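PDB 3IF6: OXA-46 oxacillinase from Pseudomonas aeruginosa, which probably hydrolyses beta-lactam antibiotics to substituted beta-amino acids, as a serine beta-lactamase of class D. Local coordinates for residues B[219-233]-B[249-263]. Residues are numbered along the deposited sequence; the frame is centred on the assembly and turned at random.
Sequences WWVGWIEWPTGPVFF and REAIARAILRSIDAL
W220, I224, V231 and F233 of an antiparallel beta-hairpin meet helix 249-259 and its final turn, the C-terminal helix packing on the central sheet of the transpeptidase fold. The strand 219-226 and helix axes approach to 8.2 Å at 46°.

Aromatic contacts dominate early in the helix. Chi1 of -164° sets W220 CG anti to the backbone N and swings the indole between F233 and E250: F233 CE1 lies over one face, toward its rim, and E250 CG over the centre of the other, a CH-pi contact 3.4 Å from the W220 six-ring centroid. A253 CB abuts the indole edge, 3.6 Å from W220 CE3. The E250 carboxylate salt-bridges a basic side chain of another protein chain; R254 CG brushes W220 CZ3, its guanidinium salt-bridging E200.

Aliphatic packing follows. L257 CD2 touches both V231 CG1, at 4.0 Å, and F233 CD2; A262 CB rests against V231 CG2. I224 CD1 meets L263 CD2 at 3.4 Å.

One hydrogen bond crosses, at the helix-ending Schellman motif (D261 is C-prime, A262 N bonds L257 O). W226 NE1 reaches A262 O at 2.9 Å, bent (136° at the hydrogen); the oxygen lies in the indole plane, NE1 above the carbonyl plane.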
ATOM      1  N   TRP B 219      -4.969 -19.337   9.005  1.00 32.17           N
ATOM      2  CA  TRP B 219      -3.914 -18.949   8.069  1.00 30.89           C
ATOM      3  C   TRP B 219      -3.326 -17.572   8.384  1.00 30.70           C
ATOM      4  O   TRP B 219      -3.977 -16.731   9.005  1.00 31.12           O
ATOM      5  CB  TRP B 219      -4.494 -18.775   6.678  1.00 30.35           C
ATOM      6  CG  TRP B 219      -5.205 -19.910   5.975  1.00 29.69           C
ATOM      7  CD1 TRP B 219      -6.525 -20.226   6.043  1.00 27.77           C
ATOM      8  CD2 TRP B 219      -4.633 -20.780   4.979  1.00 29.93           C
ATOM      9  NE1 TRP B 219      -6.813 -21.264   5.181  1.00 28.69           N
ATOM     10  CE2 TRP B 219      -5.669 -21.622   4.516  1.00 29.10           C
ATOM     11  CE3 TRP B 219      -3.332 -20.944   4.462  1.00 28.34           C
ATOM     12  CZ2 TRP B 219      -5.459 -22.615   3.550  1.00 30.59           C
ATOM     13  CZ3 TRP B 219      -3.120 -21.922   3.484  1.00 29.48           C
ATOM     14  CH2 TRP B 219      -4.182 -22.748   3.044  1.00 30.05           C
ATOM     15  N   TRP B 220      -2.093 -17.357   7.935  1.00 30.38           N
ATOM     16  CA  TRP B 220      -1.566 -16.060   7.624  1.00 30.05           C
ATOM     17  C   TRP B 220      -0.849 -16.180   6.273  1.00 30.30           C
ATOM     18  O   TRP B 220       0.142 -16.899   6.138  1.00 29.89           O
ATOM     19  CB  TRP B 220      -0.663 -15.522   8.746  1.00 30.24           C
ATOM     20  CG  TRP B 220      -0.392 -14.028   8.634  1.00 29.91           C
ATOM     21  CD1 TRP B 220      -1.301 -13.064   8.297  1.00 28.95           C
ATOM     22  CD2 TRP B 220       0.854 -13.334   8.865  1.00 31.22           C
ATOM     23  NE1 TRP B 220      -0.713 -11.837   8.295  1.00 27.91           N
ATOM     24  CE2 TRP B 220       0.608 -11.956   8.636  1.00 30.56           C
ATOM     25  CE3 TRP B 220       2.150 -13.735   9.242  1.00 30.26           C
ATOM     26  CZ2 TRP B 220       1.614 -10.965   8.780  1.00 29.39           C
ATOM     27  CZ3 TRP B 220       3.150 -12.744   9.367  1.00 30.03           C
ATOM     28  CH2 TRP B 220       2.870 -11.382   9.137  1.00 29.15           C
ATOM     29  N   VAL B 221      -1.376 -15.517   5.250  1.00 30.52           N
ATOM     30  CA  VAL B 221      -0.759 -15.565   3.908  1.00 30.95           C
ATOM     31  C   VAL B 221      -0.461 -14.174   3.367  1.00 31.71           C
ATOM     32  O   VAL B 221      -1.203 -13.229   3.636  1.00 33.45           O
ATOM     33  CB  VAL B 221      -1.647 -16.329   2.874  1.00 30.81           C
ATOM     34  CG1 VAL B 221      -2.090 -17.682   3.417  1.00 28.55           C
ATOM     35  CG2 VAL B 221      -2.888 -15.458   2.416  1.00 29.89           C
ATOM     36  N   GLY B 222       0.599 -14.046   2.590  1.00 32.28           N
ATOM     37  CA  GLY B 222       0.893 -12.802   1.875  1.00 32.83           C
ATOM     38  C   GLY B 222       2.367 -12.681   1.482  1.00 34.00           C
ATOM     39  O   GLY B 222       3.010 -13.682   1.107  1.00 32.47           O
ATOM     40  N   TRP B 223       2.891 -11.452   1.551  1.00 34.51           N
ATOM     41  CA  TRP B 223       4.320 -11.210   1.343  1.00 35.66           C
ATOM     42  C   TRP B 223       4.814  -9.892   1.916  1.00 36.00           C
ATOM     43  O   TRP B 223       4.040  -8.987   2.173  1.00 36.48           O
ATOM     44  CB  TRP B 223       4.695 -11.299  -0.140  1.00 34.97           C
ATOM     45  CG  TRP B 223       4.184 -10.187  -1.028  1.00 34.18           C
ATOM     46  CD1 TRP B 223       4.811  -8.995  -1.296  1.00 32.50           C
ATOM     47  CD2 TRP B 223       2.957 -10.180  -1.783  1.00 32.19           C
ATOM     48  NE1 TRP B 223       4.050  -8.254  -2.158  1.00 32.91           N
ATOM     49  CE2 TRP B 223       2.908  -8.956  -2.478  1.00 32.32           C
ATOM     50  CE3 TRP B 223       1.903 -11.097  -1.937  1.00 32.90           C
ATOM     51  CZ2 TRP B 223       1.850  -8.620  -3.333  1.00 32.85           C
ATOM     52  CZ3 TRP B 223       0.856 -10.779  -2.778  1.00 33.04           C
ATOM     53  CH2 TRP B 223       0.831  -9.534  -3.467  1.00 34.76           C
ATOM     54  N   ILE B 224       6.121  -9.835   2.124  1.00 36.61           N
ATOM     55  CA  ILE B 224       6.844  -8.636   2.476  1.00 36.96           C
ATOM     56  C   ILE B 224       7.814  -8.255   1.318  1.00 37.08           C
ATOM     57  O   ILE B 224       8.653  -9.058   0.914  1.00 38.08           O
ATOM     58  CB  ILE B 224       7.558  -8.804   3.857  1.00 37.17           C
ATOM     59  CG1 ILE B 224       8.197  -7.481   4.285  1.00 37.11           C
ATOM     60  CG2 ILE B 224       8.567  -9.972   3.834  1.00 38.26           C
ATOM     61  CD1 ILE B 224       8.389  -7.351   5.718  1.00 33.63           C
ATOM     62  N   GLU B 225       7.630  -7.061   0.746  1.00 36.84           N
ATOM     63  CA  GLU B 225       8.519  -6.504  -0.284  1.00 36.06           C
ATOM     64  C   GLU B 225       9.676  -5.688   0.317  1.00 35.83           C
ATOM     65  O   GLU B 225       9.484  -4.907   1.241  1.00 35.64           O
ATOM     66  CB  GLU B 225       7.768  -5.600  -1.257  1.00 35.75           C
ATOM     67  CG  GLU B 225       6.304  -5.908  -1.467  1.00 35.86           C
ATOM     68  CD  GLU B 225       5.667  -4.980  -2.471  1.00 35.74           C
ATOM     69  OE1 GLU B 225       6.157  -3.845  -2.641  1.00 39.28           O
ATOM     70  OE2 GLU B 225       4.676  -5.381  -3.104  1.00 34.06           O
ATOM     71  N   TRP B 226      10.868  -5.890  -0.240  1.00 35.72           N
ATOM     72  CA  TRP B 226      12.064  -5.121   0.077  1.00 35.58           C
ATOM     73  C   TRP B 226      12.608  -4.622  -1.261  1.00 35.81           C
ATOM     74  O   TRP B 226      12.084  -5.019  -2.307  1.00 36.23           O
ATOM     75  CB  TRP B 226      13.116  -5.974   0.798  1.00 34.96           C
ATOM     76  CG  TRP B 226      12.723  -6.528   2.108  1.00 33.42           C
ATOM     77  CD1 TRP B 226      12.107  -7.717   2.330  1.00 32.83           C
ATOM     78  CD2 TRP B 226      12.953  -5.948   3.395  1.00 32.85           C
ATOM     79  NE1 TRP B 226      11.925  -7.912   3.675  1.00 31.95           N
ATOM     80  CE2 TRP B 226      12.441  -6.842   4.354  1.00 33.03           C
ATOM     81  CE3 TRP B 226      13.542  -4.759   3.833  1.00 33.80           C
ATOM     82  CZ2 TRP B 226      12.484  -6.578   5.741  1.00 33.79           C
ATOM     83  CZ3 TRP B 226      13.581  -4.493   5.200  1.00 32.98           C
ATOM     84  CH2 TRP B 226      13.053  -5.399   6.136  1.00 33.30           C
ATOM     85  N   PRO B 227      13.654  -3.759  -1.243  1.00 36.22           N
ATOM     86  CA  PRO B 227      14.222  -3.165  -2.478  1.00 36.77           C
ATOM     87  C   PRO B 227      14.639  -4.202  -3.551  1.00 37.82           C
ATOM     88  O   PRO B 227      14.527  -3.942  -4.736  1.00 37.69           O
ATOM     89  CB  PRO B 227      15.451  -2.414  -1.955  1.00 36.70           C
ATOM     90  CG  PRO B 227      15.155  -2.128  -0.507  1.00 35.28           C
ATOM     91  CD  PRO B 227      14.394  -3.318  -0.037  1.00 35.84           C
ATOM     92  N   THR B 228      15.071  -5.383  -3.103  1.00 39.36           N
ATOM     93  CA  THR B 228      15.592  -6.477  -3.948  1.00 40.15           C
ATOM     94  C   THR B 228      14.532  -7.461  -4.475  1.00 40.52           C
ATOM     95  O   THR B 228      14.727  -8.118  -5.517  1.00 40.48           O
ATOM     96  CB  THR B 228      16.670  -7.241  -3.179  1.00 40.02           C
ATOM     97  OG1 THR B 228      16.347  -7.226  -1.783  1.00 41.86           O
ATOM     98  CG2 THR B 228      17.992  -6.515  -3.317  1.00 41.41           C
ATOM     99  N   GLY B 229      13.403  -7.544  -3.782  1.00 40.24           N
ATOM    100  CA  GLY B 229      12.307  -8.394  -4.220  1.00 40.10           C
ATOM    101  C   GLY B 229      11.405  -8.891  -3.093  1.00 40.31           C
ATOM    102  O   GLY B 229      11.606  -8.553  -1.907  1.00 39.73           O
ATOM    103  N   PRO B 230      10.403  -9.707  -3.459  1.00 40.28           N
ATOM    104  CA  PRO B 230       9.433 -10.181  -2.481  1.00 40.64           C
ATOM    105  C   PRO B 230       9.861 -11.446  -1.731  1.00 41.33           C
ATOM    106  O   PRO B 230      10.625 -12.278  -2.266  1.00 41.65           O
ATOM    107  CB  PRO B 230       8.195 -10.465  -3.333  1.00 39.92           C
ATOM    108  CG  PRO B 230       8.774 -10.841  -4.674  1.00 40.36           C
ATOM    109  CD  PRO B 230      10.125 -10.209  -4.815  1.00 39.71           C
ATOM    110  N   VAL B 231       9.371 -11.563  -0.493  1.00 41.03           N
ATOM    111  CA  VAL B 231       9.334 -12.831   0.228  1.00 40.57           C
ATOM    112  C   VAL B 231       7.857 -13.203   0.431  1.00 41.06           C
ATOM    113  O   VAL B 231       7.162 -12.595   1.233  1.00 42.07           O
ATOM    114  CB  VAL B 231      10.121 -12.749   1.569  1.00 40.21           C
ATOM    115  CG1 VAL B 231      10.198 -14.092   2.250  1.00 39.93           C
ATOM    116  CG2 VAL B 231      11.521 -12.260   1.308  1.00 38.93           C
ATOM    117  N   PHE B 232       7.354 -14.152  -0.350  1.00 40.80           N
ATOM    118  CA  PHE B 232       6.003 -14.690  -0.129  1.00 39.98           C
ATOM    119  C   PHE B 232       5.995 -15.595   1.094  1.00 39.87           C
ATOM    120  O   PHE B 232       7.056 -16.093   1.496  1.00 39.90           O
ATOM    121  CB  PHE B 232       5.483 -15.397  -1.382  1.00 39.36           C
ATOM    122  CG  PHE B 232       5.420 -14.490  -2.591  1.00 40.56           C
ATOM    123  CD1 PHE B 232       6.561 -14.254  -3.369  1.00 41.38           C
ATOM    124  CD2 PHE B 232       4.231 -13.834  -2.935  1.00 39.78           C
ATOM    125  CE1 PHE B 232       6.508 -13.404  -4.487  1.00 39.22           C
ATOM    126  CE2 PHE B 232       4.175 -13.000  -4.034  1.00 39.85           C
ATOM    127  CZ  PHE B 232       5.330 -12.785  -4.814  1.00 39.32           C
ATOM    128  N   PHE B 233       4.819 -15.749   1.716  1.00 39.18           N
ATOM    129  CA  PHE B 233       4.616 -16.674   2.850  1.00 39.05           C
ATOM    130  C   PHE B 233       3.190 -17.185   2.862  1.00 39.08           C
ATOM    131  O   PHE B 233       2.290 -16.543   2.345  1.00 40.24           O
ATOM    132  CB  PHE B 233       5.023 -16.097   4.220  1.00 38.41           C
ATOM    133  CG  PHE B 233       4.272 -14.848   4.617  1.00 38.80           C
ATOM    134  CD1 PHE B 233       3.088 -14.934   5.338  1.00 35.01           C
ATOM    135  CD2 PHE B 233       4.764 -13.562   4.257  1.00 38.60           C
ATOM    136  CE1 PHE B 233       2.376 -13.760   5.704  1.00 36.58           C
ATOM    137  CE2 PHE B 233       4.069 -12.393   4.611  1.00 36.91           C
ATOM    138  CZ  PHE B 233       2.873 -12.492   5.332  1.00 36.84           C
ATOM    139  N   ARG B 249      -0.622 -17.432  14.508  1.00 35.35           N
ATOM    140  CA  ARG B 249      -0.518 -17.386  13.073  1.00 36.52           C
ATOM    141  C   ARG B 249       0.594 -16.425  12.693  1.00 37.89           C
ATOM    142  O   ARG B 249       1.581 -16.847  12.080  1.00 38.61           O
ATOM    143  CB  ARG B 249      -1.842 -17.008  12.423  1.00 36.04           C
ATOM    144  CG  ARG B 249      -2.952 -18.014  12.680  1.00 35.18           C
ATOM    145  CD  ARG B 249      -4.243 -17.419  12.230  1.00 31.52           C
ATOM    146  NE  ARG B 249      -4.499 -16.220  13.011  1.00 30.48           N
ATOM    147  CZ  ARG B 249      -5.537 -15.419  12.835  1.00 25.36           C
ATOM    148  NH1 ARG B 249      -6.415 -15.687  11.886  1.00 25.49           N
ATOM    149  NH2 ARG B 249      -5.678 -14.360  13.606  1.00 20.95           N
ATOM    150  N   GLU B 250       0.448 -15.155  13.086  1.00 39.01           N
ATOM    151  CA  GLU B 250       1.460 -14.126  12.801  1.00 39.74           C
ATOM    152  C   GLU B 250       2.735 -14.332  13.597  1.00 39.92           C
ATOM    153  O   GLU B 250       3.805 -13.915  13.167  1.00 40.09           O
ATOM    154  CB  GLU B 250       0.912 -12.705  13.040  1.00 39.03           C
ATOM    155  CG  GLU B 250       0.100 -12.131  11.868  1.00 40.50           C
ATOM    156  CD  GLU B 250      -0.942 -11.068  12.265  1.00 41.31           C
ATOM    157  OE1 GLU B 250      -0.732  -9.879  11.966  1.00 40.77           O
ATOM    158  OE2 GLU B 250      -1.993 -11.426  12.867  1.00 45.83           O
ATOM    159  N   ALA B 251       2.643 -14.939  14.770  1.00 40.04           N
ATOM    160  CA  ALA B 251       3.825 -14.967  15.623  1.00 40.75           C
ATOM    161  C   ALA B 251       4.871 -15.989  15.154  1.00 41.51           C
ATOM    162  O   ALA B 251       6.073 -15.727  15.234  1.00 41.67           O
ATOM    163  CB  ALA B 251       3.457 -15.167  17.088  1.00 40.26           C
ATOM    164  N   ILE B 252       4.404 -17.134  14.666  1.00 41.77           N
ATOM    165  CA  ILE B 252       5.282 -18.148  14.106  1.00 43.03           C
ATOM    166  C   ILE B 252       5.941 -17.688  12.781  1.00 43.68           C
ATOM    167  O   ILE B 252       7.167 -17.749  12.635  1.00 43.69           O
ATOM    168  CB  ILE B 252       4.538 -19.499  13.902  1.00 42.77           C
ATOM    169  CG1 ILE B 252       4.173 -20.109  15.259  1.00 42.61           C
ATOM    170  CG2 ILE B 252       5.394 -20.479  13.075  1.00 42.52           C
ATOM    171  CD1 ILE B 252       3.126 -21.208  15.179  1.00 40.28           C
ATOM    172  N   ALA B 253       5.121 -17.234  11.829  1.00 43.91           N
ATOM    173  CA  ALA B 253       5.615 -16.833  10.524  1.00 43.77           C
ATOM    174  C   ALA B 253       6.564 -15.651  10.612  1.00 43.57           C
ATOM    175  O   ALA B 253       7.534 -15.589   9.865  1.00 44.13           O
ATOM    176  CB  ALA B 253       4.459 -16.531   9.566  1.00 43.95           C
ATOM    177  N   ARG B 254       6.278 -14.711  11.506  1.00 43.55           N
ATOM    178  CA  ARG B 254       7.131 -13.543  11.707  1.00 43.44           C
ATOM    179  C   ARG B 254       8.485 -13.932  12.262  1.00 43.83           C
ATOM    180  O   ARG B 254       9.488 -13.353  11.845  1.00 44.40           O
ATOM    181  CB  ARG B 254       6.519 -12.574  12.690  1.00 43.31           C
ATOM    182  CG  ARG B 254       5.497 -11.679  12.119  1.00 44.20           C
ATOM    183  CD  ARG B 254       5.210 -10.566  13.098  1.00 44.99           C
ATOM    184  NE  ARG B 254       4.237  -9.649  12.529  1.00 49.00           N
ATOM    185  CZ  ARG B 254       4.525  -8.453  12.008  1.00 50.09           C
ATOM    186  NH1 ARG B 254       5.778  -7.991  12.000  1.00 48.95           N
ATOM    187  NH2 ARG B 254       3.538  -7.709  11.510  1.00 50.17           N
ATOM    188  N   ALA B 255       8.519 -14.875  13.213  1.00 43.11           N
ATOM    189  CA  ALA B 255       9.790 -15.374  13.742  1.00 43.54           C
ATOM    190  C   ALA B 255      10.644 -16.042  12.645  1.00 44.07           C
ATOM    191  O   ALA B 255      11.861 -15.821  12.567  1.00 44.16           O
ATOM    192  CB  ALA B 255       9.577 -16.313  14.923  1.00 42.99           C
ATOM    193  N   ILE B 256       9.996 -16.837  11.798  1.00 44.38           N
ATOM    194  CA  ILE B 256      10.638 -17.398  10.618  1.00 45.17           C
ATOM    195  C   ILE B 256      11.102 -16.263   9.659  1.00 46.62           C
ATOM    196  O   ILE B 256      12.286 -16.192   9.335  1.00 47.45           O
ATOM    197  CB  ILE B 256       9.727 -18.435   9.953  1.00 44.73           C
ATOM    198  CG1 ILE B 256       9.438 -19.569  10.948  1.00 43.75           C
ATOM    199  CG2 ILE B 256      10.330 -18.953   8.631  1.00 45.56           C
ATOM    200  CD1 ILE B 256       8.304 -20.509  10.534  1.00 42.73           C
ATOM    201  N   LEU B 257      10.203 -15.355   9.253  1.00 47.17           N
ATOM    202  CA  LEU B 257      10.604 -14.213   8.430  1.00 47.48           C
ATOM    203  C   LEU B 257      11.782 -13.440   9.007  1.00 48.25           C
ATOM    204  O   LEU B 257      12.669 -13.032   8.251  1.00 48.46           O
ATOM    205  CB  LEU B 257       9.456 -13.253   8.137  1.00 47.09           C
ATOM    206  CG  LEU B 257       8.246 -13.774   7.365  1.00 47.46           C
ATOM    207  CD1 LEU B 257       7.091 -12.802   7.568  1.00 46.04           C
ATOM    208  CD2 LEU B 257       8.516 -14.067   5.869  1.00 43.82           C
ATOM    209  N   ARG B 258      11.815 -13.241  10.323  1.00 48.90           N
ATOM    210  CA  ARG B 258      12.970 -12.560  10.918  1.00 49.58           C
ATOM    211  C   ARG B 258      14.278 -13.383  10.858  1.00 49.74           C
ATOM    212  O   ARG B 258      15.321 -12.820  10.567  1.00 50.33           O
ATOM    213  CB  ARG B 258      12.678 -12.003  12.321  1.00 49.36           C
ATOM    214  CG  ARG B 258      12.204 -10.514  12.310  1.00 50.40           C
ATOM    215  CD  ARG B 258      12.104  -9.851  13.707  1.00 50.01           C
ATOM    216  NE  ARG B 258      11.162 -10.576  14.548  1.00 54.64           N
ATOM    217  CZ  ARG B 258       9.909 -10.209  14.827  1.00 56.21           C
ATOM    218  NH1 ARG B 258       9.417  -9.060  14.368  1.00 56.47           N
ATOM    219  NH2 ARG B 258       9.148 -10.999  15.592  1.00 54.76           N
ATOM    220  N   SER B 259      14.223 -14.694  11.102  1.00 49.87           N
ATOM    221  CA  SER B 259      15.423 -15.546  10.998  1.00 50.18           C
ATOM    222  C   SER B 259      16.105 -15.502   9.594  1.00 51.11           C
ATOM    223  O   SER B 259      17.340 -15.410   9.508  1.00 51.48           O
ATOM    224  CB  SER B 259      15.155 -16.986  11.457  1.00 49.64           C
ATOM    225  OG  SER B 259      14.356 -17.692  10.528  1.00 48.13           O
ATOM    226  N   ILE B 260      15.320 -15.537   8.508  1.00 51.00           N
ATOM    227  CA  ILE B 260      15.895 -15.338   7.172  1.00 50.93           C
ATOM    228  C   ILE B 260      16.088 -13.849   6.843  1.00 51.77           C
ATOM    229  O   ILE B 260      16.364 -13.490   5.697  1.00 51.40           O
ATOM    230  CB  ILE B 260      15.096 -16.041   6.045  1.00 50.84           C
ATOM    231  CG1 ILE B 260      13.654 -15.505   5.970  1.00 50.99           C
ATOM    232  CG2 ILE B 260      15.163 -17.575   6.199  1.00 51.07           C
ATOM    233  CD1 ILE B 260      12.836 -16.055   4.838  1.00 50.06           C
ATOM    234  N   ASP B 261      15.952 -12.987   7.848  1.00 52.64           N
ATOM    235  CA  ASP B 261      16.102 -11.539   7.646  1.00 54.08           C
ATOM    236  C   ASP B 261      15.125 -10.939   6.640  1.00 54.07           C
ATOM    237  O   ASP B 261      15.516 -10.123   5.785  1.00 54.18           O
ATOM    238  CB  ASP B 261      17.534 -11.208   7.214  1.00 54.92           C
ATOM    239  CG  ASP B 261      18.239 -10.327   8.207  1.00 58.02           C
ATOM    240  OD1 ASP B 261      18.462  -9.132   7.862  1.00 60.25           O
ATOM    241  OD2 ASP B 261      18.542 -10.821   9.327  1.00 59.48           O
ATOM    242  N   ALA B 262      13.864 -11.348   6.723  1.00 54.10           N
ATOM    243  CA  ALA B 262      12.839 -10.770   5.864  1.00 54.29           C
ATOM    244  C   ALA B 262      11.911  -9.777   6.595  1.00 54.41           C
ATOM    245  O   ALA B 262      10.968  -9.269   5.995  1.00 53.85           O
ATOM    246  CB  ALA B 262      12.050 -11.867   5.140  1.00 54.42           C
ATOM    247  N   LEU B 263      12.211  -9.503   7.870  1.00 54.84           N
ATOM    248  CA  LEU B 263      11.486  -8.530   8.700  1.00 56.04           C
ATOM    249  C   LEU B 263      12.460  -7.747   9.558  1.00 56.55           C
ATOM    250  O   LEU B 263      13.456  -8.308  10.008  1.00 57.13           O
ATOM    251  CB  LEU B 263      10.509  -9.219   9.663  1.00 56.03           C
ATOM    252  CG  LEU B 263       8.980  -9.287   9.487  1.00 56.78           C
ATOM    253  CD1 LEU B 263       8.407  -9.722  10.815  1.00 55.92           C
ATOM    254  CD2 LEU B 263       8.328  -7.967   9.058  1.00 56.82           C
TER